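Local coordinates for putative beta-glucosidase (PDB 5WAB), which hydrolyses beta-glucosidic linkages as a family 3 glycoside hydrolase and probably also releases terminal arabinopyranosyl units from ginsenosides, at residues L546-V558 with T569-E582. Residues are numbered along the deposited sequence; the frame is centred on the assembly and turned at random.
Sequences LSYATFAIDGVNV and TATVTNTSDVDAAE
F551 to N557 pairs antiparallel with T569 to N574 in a beta hairpin. A552 with T573 and D554 with T571 are hydrogen-bonded pairs of two bonds each. A beta bulge at G555 and V556 (G555 phi 61°) shifts the register by one before N557 and T569 pair through two more bonds. At the other end, T575 N donates to T550 O from above the carbonyl plane, and the hydroxyls T550 OG1 and T575 OG1, on side chains crossing at about a right angle, share a hydrogen bond of 2.8 Å.

Packing centres on the F551 ring. E582 CB sits 3.6 Å from the ring centroid, a CH-pi contact over the face; with E582 CG anti to the backbone N (chi1 177°) and a bend at chi2, E582 OE1 comes to 3.4 Å from F551 CD1. A580 O meets the ring edge, 3.4 Å from F551 CZ, while N574 CB packs 3.8 Å from F551 CE2. A549 CB fits against A580 CB (3.6 Å), with S576 OG a close polar neighbour.

The turn after the hairpin is braced by N574: OD1 accepts from S576 N, forming an Asx turn, and from S576 OG on a lone pair at 2.7 Å, while ND2 donates to V578 O and to L610 O. A leucine at N574 would probably leave S576 N and its hydroxyl, V578 O and L610 O without these partners and free the turn packed against A549 to shift.

In the fibronectin type III-like domain, strand 566-574 lies between 551-560 and 615-622, and I553 and V556 pack on strand 654-663 of the facing sheet. E582, salt-bridged to K493, and Y548, bonded to V483 O, join this end to the neighbouring family 3 C-terminal domain.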
loop_
_atom_site.group_PDB
_atom_site.type_symbol
_atom_site.label_atom_id
_atom_site.label_comp_id
_atom_site.label_asym_id
_atom_site.label_seq_id
_atom_site.Cartn_x
_atom_site.Cartn_y
_atom_site.Cartn_z
ATOM N N LEU A 546 -14.177 -0.850 13.575
ATOM C CA LEU A 546 -14.925 -1.464 14.658
ATOM C C LEU A 546 -14.694 -2.975 14.664
ATOM O O LEU A 546 -14.151 -3.553 13.724
ATOM C CB LEU A 546 -16.414 -1.140 14.525
ATOM C CG LEU A 546 -16.854 0.328 14.636
ATOM C CD1 LEU A 546 -18.364 0.450 14.442
ATOM C CD2 LEU A 546 -16.433 0.960 15.961
ATOM N N SER A 547 -15.122 -3.617 15.746
ATOM C CA SER A 547 -14.963 -5.056 15.918
ATOM C C SER A 547 -16.169 -5.580 16.683
ATOM O O SER A 547 -16.951 -4.812 17.249
ATOM C CB SER A 547 -13.658 -5.414 16.639
ATOM O OG SER A 547 -13.777 -5.235 18.034
ATOM N N TYR A 548 -16.328 -6.903 16.683
ATOM C CA TYR A 548 -17.358 -7.512 17.515
ATOM C C TYR A 548 -16.978 -7.549 18.992
ATOM O O TYR A 548 -17.837 -7.849 19.828
ATOM C CB TYR A 548 -17.661 -8.937 17.033
ATOM C CG TYR A 548 -18.223 -9.007 15.628
ATOM C CD1 TYR A 548 -18.782 -7.887 15.024
ATOM C CD2 TYR A 548 -18.178 -10.192 14.898
ATOM C CE1 TYR A 548 -19.282 -7.942 13.737
ATOM C CE2 TYR A 548 -18.679 -10.258 13.608
ATOM C CZ TYR A 548 -19.233 -9.130 13.033
ATOM O OH TYR A 548 -19.736 -9.190 11.750
ATOM N N ALA A 549 -15.732 -7.234 19.338
ATOM C CA ALA A 549 -15.260 -7.246 20.715
ATOM C C ALA A 549 -15.008 -5.827 21.207
ATOM O O ALA A 549 -15.039 -4.860 20.444
ATOM C CB ALA A 549 -13.982 -8.081 20.843
ATOM N N THR A 550 -14.751 -5.712 22.506
ATOM C CA THR A 550 -14.366 -4.453 23.123
ATOM C C THR A 550 -12.988 -4.604 23.751
ATOM O O THR A 550 -12.628 -5.681 24.238
ATOM C CB THR A 550 -15.383 -3.997 24.189
ATOM O OG1 THR A 550 -15.492 -4.992 25.216
ATOM C CG2 THR A 550 -16.746 -3.764 23.564
ATOM N N PHE A 551 -12.213 -3.522 23.723
ATOM C CA PHE A 551 -10.848 -3.539 24.225
ATOM C C PHE A 551 -10.599 -2.313 25.092
ATOM O O PHE A 551 -11.249 -1.277 24.938
ATOM C CB PHE A 551 -9.831 -3.606 23.067
ATOM C CG PHE A 551 -9.974 -4.837 22.214
ATOM C CD1 PHE A 551 -10.878 -4.865 21.161
ATOM C CD2 PHE A 551 -9.228 -5.974 22.478
ATOM C CE1 PHE A 551 -11.029 -5.997 20.382
ATOM C CE2 PHE A 551 -9.371 -7.113 21.699
ATOM C CZ PHE A 551 -10.274 -7.124 20.650
ATOM N N ALA A 552 -9.645 -2.448 26.008
ATOM C CA ALA A 552 -9.245 -1.371 26.898
ATOM C C ALA A 552 -7.729 -1.330 26.967
ATOM O O ALA A 552 -7.075 -2.377 27.001
ATOM C CB ALA A 552 -9.832 -1.550 28.304
ATOM N N ILE A 553 -7.175 -0.121 26.984
ATOM C CA ILE A 553 -5.736 0.093 27.049
ATOM C C ILE A 553 -5.402 0.783 28.364
ATOM O O ILE A 553 -5.986 1.824 28.692
ATOM C CB ILE A 553 -5.232 0.915 25.850
ATOM C CG1 ILE A 553 -5.456 0.140 24.555
ATOM C CG2 ILE A 553 -3.765 1.260 26.010
ATOM C CD1 ILE A 553 -5.079 0.911 23.325
ATOM N N ASP A 554 -4.474 0.201 29.117
ATOM C CA ASP A 554 -3.983 0.825 30.335
ATOM C C ASP A 554 -2.521 0.439 30.512
ATOM O O ASP A 554 -1.928 -0.219 29.653
ATOM C CB ASP A 554 -4.838 0.424 31.545
ATOM C CG ASP A 554 -4.945 -1.084 31.720
ATOM O OD1 ASP A 554 -4.279 -1.833 30.969
ATOM O OD2 ASP A 554 -5.694 -1.520 32.627
ATOM N N GLY A 555 -1.945 0.834 31.642
ATOM C CA GLY A 555 -0.545 0.540 31.887
ATOM C C GLY A 555 0.392 1.153 30.872
ATOM O O GLY A 555 1.480 0.619 30.640
ATOM N N VAL A 556 -0.008 2.264 30.252
ATOM C CA VAL A 556 0.823 2.898 29.236
ATOM C C VAL A 556 1.975 3.614 29.926
ATOM O O VAL A 556 1.767 4.445 30.819
ATOM C CB VAL A 556 0.001 3.867 28.376
ATOM C CG1 VAL A 556 0.901 4.579 27.382
ATOM C CG2 VAL A 556 -1.103 3.122 27.651
ATOM N N ASN A 557 3.199 3.287 29.524
ATOM C CA ASN A 557 4.387 3.911 30.092
ATOM C C ASN A 557 5.370 4.199 28.969
ATOM O O ASN A 557 5.723 3.299 28.203
ATOM C CB ASN A 557 5.031 3.020 31.157
ATOM C CG ASN A 557 6.172 3.707 31.870
ATOM O OD1 ASN A 557 7.339 3.465 31.574
ATOM N ND2 ASN A 557 5.838 4.577 32.820
ATOM N N VAL A 558 5.783 5.454 28.851
ATOM C CA VAL A 558 6.762 5.871 27.859
ATOM C C VAL A 558 8.017 6.289 28.611
ATOM O O VAL A 558 7.946 7.100 29.543
ATOM C CB VAL A 558 6.217 7.009 26.976
ATOM C CG1 VAL A 558 7.215 7.376 25.893
ATOM C CG2 VAL A 558 4.876 6.611 26.365
ATOM N N THR A 569 5.481 1.279 26.468
ATOM C CA THR A 569 4.980 0.044 27.044
ATOM C C THR A 569 3.503 0.233 27.343
ATOM O O THR A 569 3.125 1.262 27.910
ATOM C CB THR A 569 5.783 -0.258 28.306
ATOM O OG1 THR A 569 7.169 -0.069 27.989
ATOM C CG2 THR A 569 5.557 -1.719 28.818
ATOM N N ALA A 570 2.670 -0.735 26.951
ATOM C CA ALA A 570 1.230 -0.642 27.162
ATOM C C ALA A 570 0.610 -2.031 27.260
ATOM O O ALA A 570 1.151 -3.010 26.741
ATOM C CB ALA A 570 0.567 0.147 26.035
ATOM N N THR A 571 -0.559 -2.097 27.903
ATOM C CA THR A 571 -1.342 -3.324 28.015
ATOM C C THR A 571 -2.684 -3.140 27.319
ATOM O O THR A 571 -3.391 -2.159 27.573
ATOM C CB THR A 571 -1.608 -3.705 29.474
ATOM O OG1 THR A 571 -0.373 -3.930 30.160
ATOM C CG2 THR A 571 -2.449 -4.987 29.530
ATOM N N VAL A 572 -3.049 -4.093 26.468
ATOM C CA VAL A 572 -4.342 -4.095 25.798
ATOM C C VAL A 572 -5.101 -5.334 26.255
ATOM O O VAL A 572 -4.522 -6.422 26.365
ATOM C CB VAL A 572 -4.184 -4.053 24.264
ATOM C CG1 VAL A 572 -3.248 -5.149 23.792
ATOM C CG2 VAL A 572 -5.538 -4.150 23.571
ATOM N N THR A 573 -6.394 -5.173 26.529
ATOM C CA THR A 573 -7.188 -6.230 27.141
ATOM C C THR A 573 -8.511 -6.381 26.405
ATOM O O THR A 573 -9.184 -5.384 26.122
ATOM C CB THR A 573 -7.445 -5.926 28.619
ATOM O OG1 THR A 573 -6.201 -5.642 29.272
ATOM C CG2 THR A 573 -8.119 -7.107 29.302
ATOM N N ASN A 574 -8.867 -7.619 26.070
ATOM C CA ASN A 574 -10.179 -7.915 25.501
ATOM C C ASN A 574 -11.190 -7.980 26.642
ATOM O O ASN A 574 -11.205 -8.944 27.414
ATOM C CB ASN A 574 -10.141 -9.221 24.717
ATOM C CG ASN A 574 -11.418 -9.473 23.934
ATOM O OD1 ASN A 574 -12.492 -8.978 24.283
ATOM N ND2 ASN A 574 -11.308 -10.257 22.872
ATOM N N THR A 575 -12.036 -6.955 26.751
ATOM C CA THR A 575 -12.997 -6.828 27.838
ATOM C C THR A 575 -14.384 -7.343 27.467
ATOM O O THR A 575 -15.372 -6.927 28.079
ATOM C CB THR A 575 -13.092 -5.370 28.285
ATOM O OG1 THR A 575 -13.525 -4.561 27.182
ATOM C CG2 THR A 575 -11.738 -4.867 28.775
ATOM N N SER A 576 -14.484 -8.238 26.493
ATOM C CA SER A 576 -15.767 -8.721 25.999
ATOM C C SER A 576 -15.826 -10.245 26.104
ATOM O O SER A 576 -14.968 -10.880 26.720
ATOM C CB SER A 576 -15.993 -8.245 24.563
ATOM O OG SER A 576 -15.161 -8.954 23.661
ATOM N N ASP A 577 -16.863 -10.828 25.501
ATOM C CA ASP A 577 -17.022 -12.275 25.424
ATOM C C ASP A 577 -16.675 -12.828 24.050
ATOM O O ASP A 577 -16.944 -14.003 23.780
ATOM C CB ASP A 577 -18.456 -12.676 25.780
ATOM C CG ASP A 577 -18.849 -12.259 27.176
ATOM O OD1 ASP A 577 -18.010 -12.396 28.093
ATOM O OD2 ASP A 577 -20.000 -11.803 27.358
ATOM N N VAL A 578 -16.085 -12.013 23.181
ATOM C CA VAL A 578 -15.812 -12.393 21.802
ATOM C C VAL A 578 -14.310 -12.351 21.566
ATOM O O VAL A 578 -13.651 -11.359 21.892
ATOM C CB VAL A 578 -16.543 -11.473 20.811
ATOM C CG1 VAL A 578 -16.216 -11.878 19.375
ATOM C CG2 VAL A 578 -18.044 -11.502 21.078
ATOM N N ASP A 579 -13.778 -13.422 20.986
ATOM C CA ASP A 579 -12.378 -13.453 20.583
ATOM C C ASP A 579 -12.199 -12.589 19.339
ATOM O O ASP A 579 -12.891 -12.790 18.334
ATOM C CB ASP A 579 -11.937 -14.892 20.308
ATOM C CG ASP A 579 -12.168 -15.823 21.500
ATOM O OD1 ASP A 579 -12.473 -15.331 22.607
ATOM O OD2 ASP A 579 -12.046 -17.055 21.326
ATOM N N ALA A 580 -11.299 -11.608 19.413
ATOM C CA ALA A 580 -11.075 -10.700 18.294
ATOM C C ALA A 580 -9.702 -10.058 18.437
ATOM O O ALA A 580 -9.072 -10.120 19.494
ATOM C CB ALA A 580 -12.171 -9.632 18.212
ATOM N N ALA A 581 -9.256 -9.419 17.356
ATOM C CA ALA A 581 -7.958 -8.765 17.308
ATOM C C ALA A 581 -8.111 -7.252 17.388
ATOM O O ALA A 581 -9.069 -6.674 16.867
ATOM C CB ALA A 581 -7.204 -9.137 16.028
ATOM N N GLU A 582 -7.132 -6.611 18.022
ATOM C CA GLU A 582 -7.074 -5.161 18.143
ATOM C C GLU A 582 -5.719 -4.677 17.655
ATOM O O GLU A 582 -4.698 -5.328 17.892
ATOM C CB GLU A 582 -7.302 -4.725 19.601
ATOM C CG GLU A 582 -7.193 -3.228 19.868
ATOM C CD GLU A 582 -8.257 -2.419 19.158
ATOM O OE1 GLU A 582 -9.314 -2.155 19.772
ATOM O OE2 GLU A 582 -8.042 -2.058 17.981
#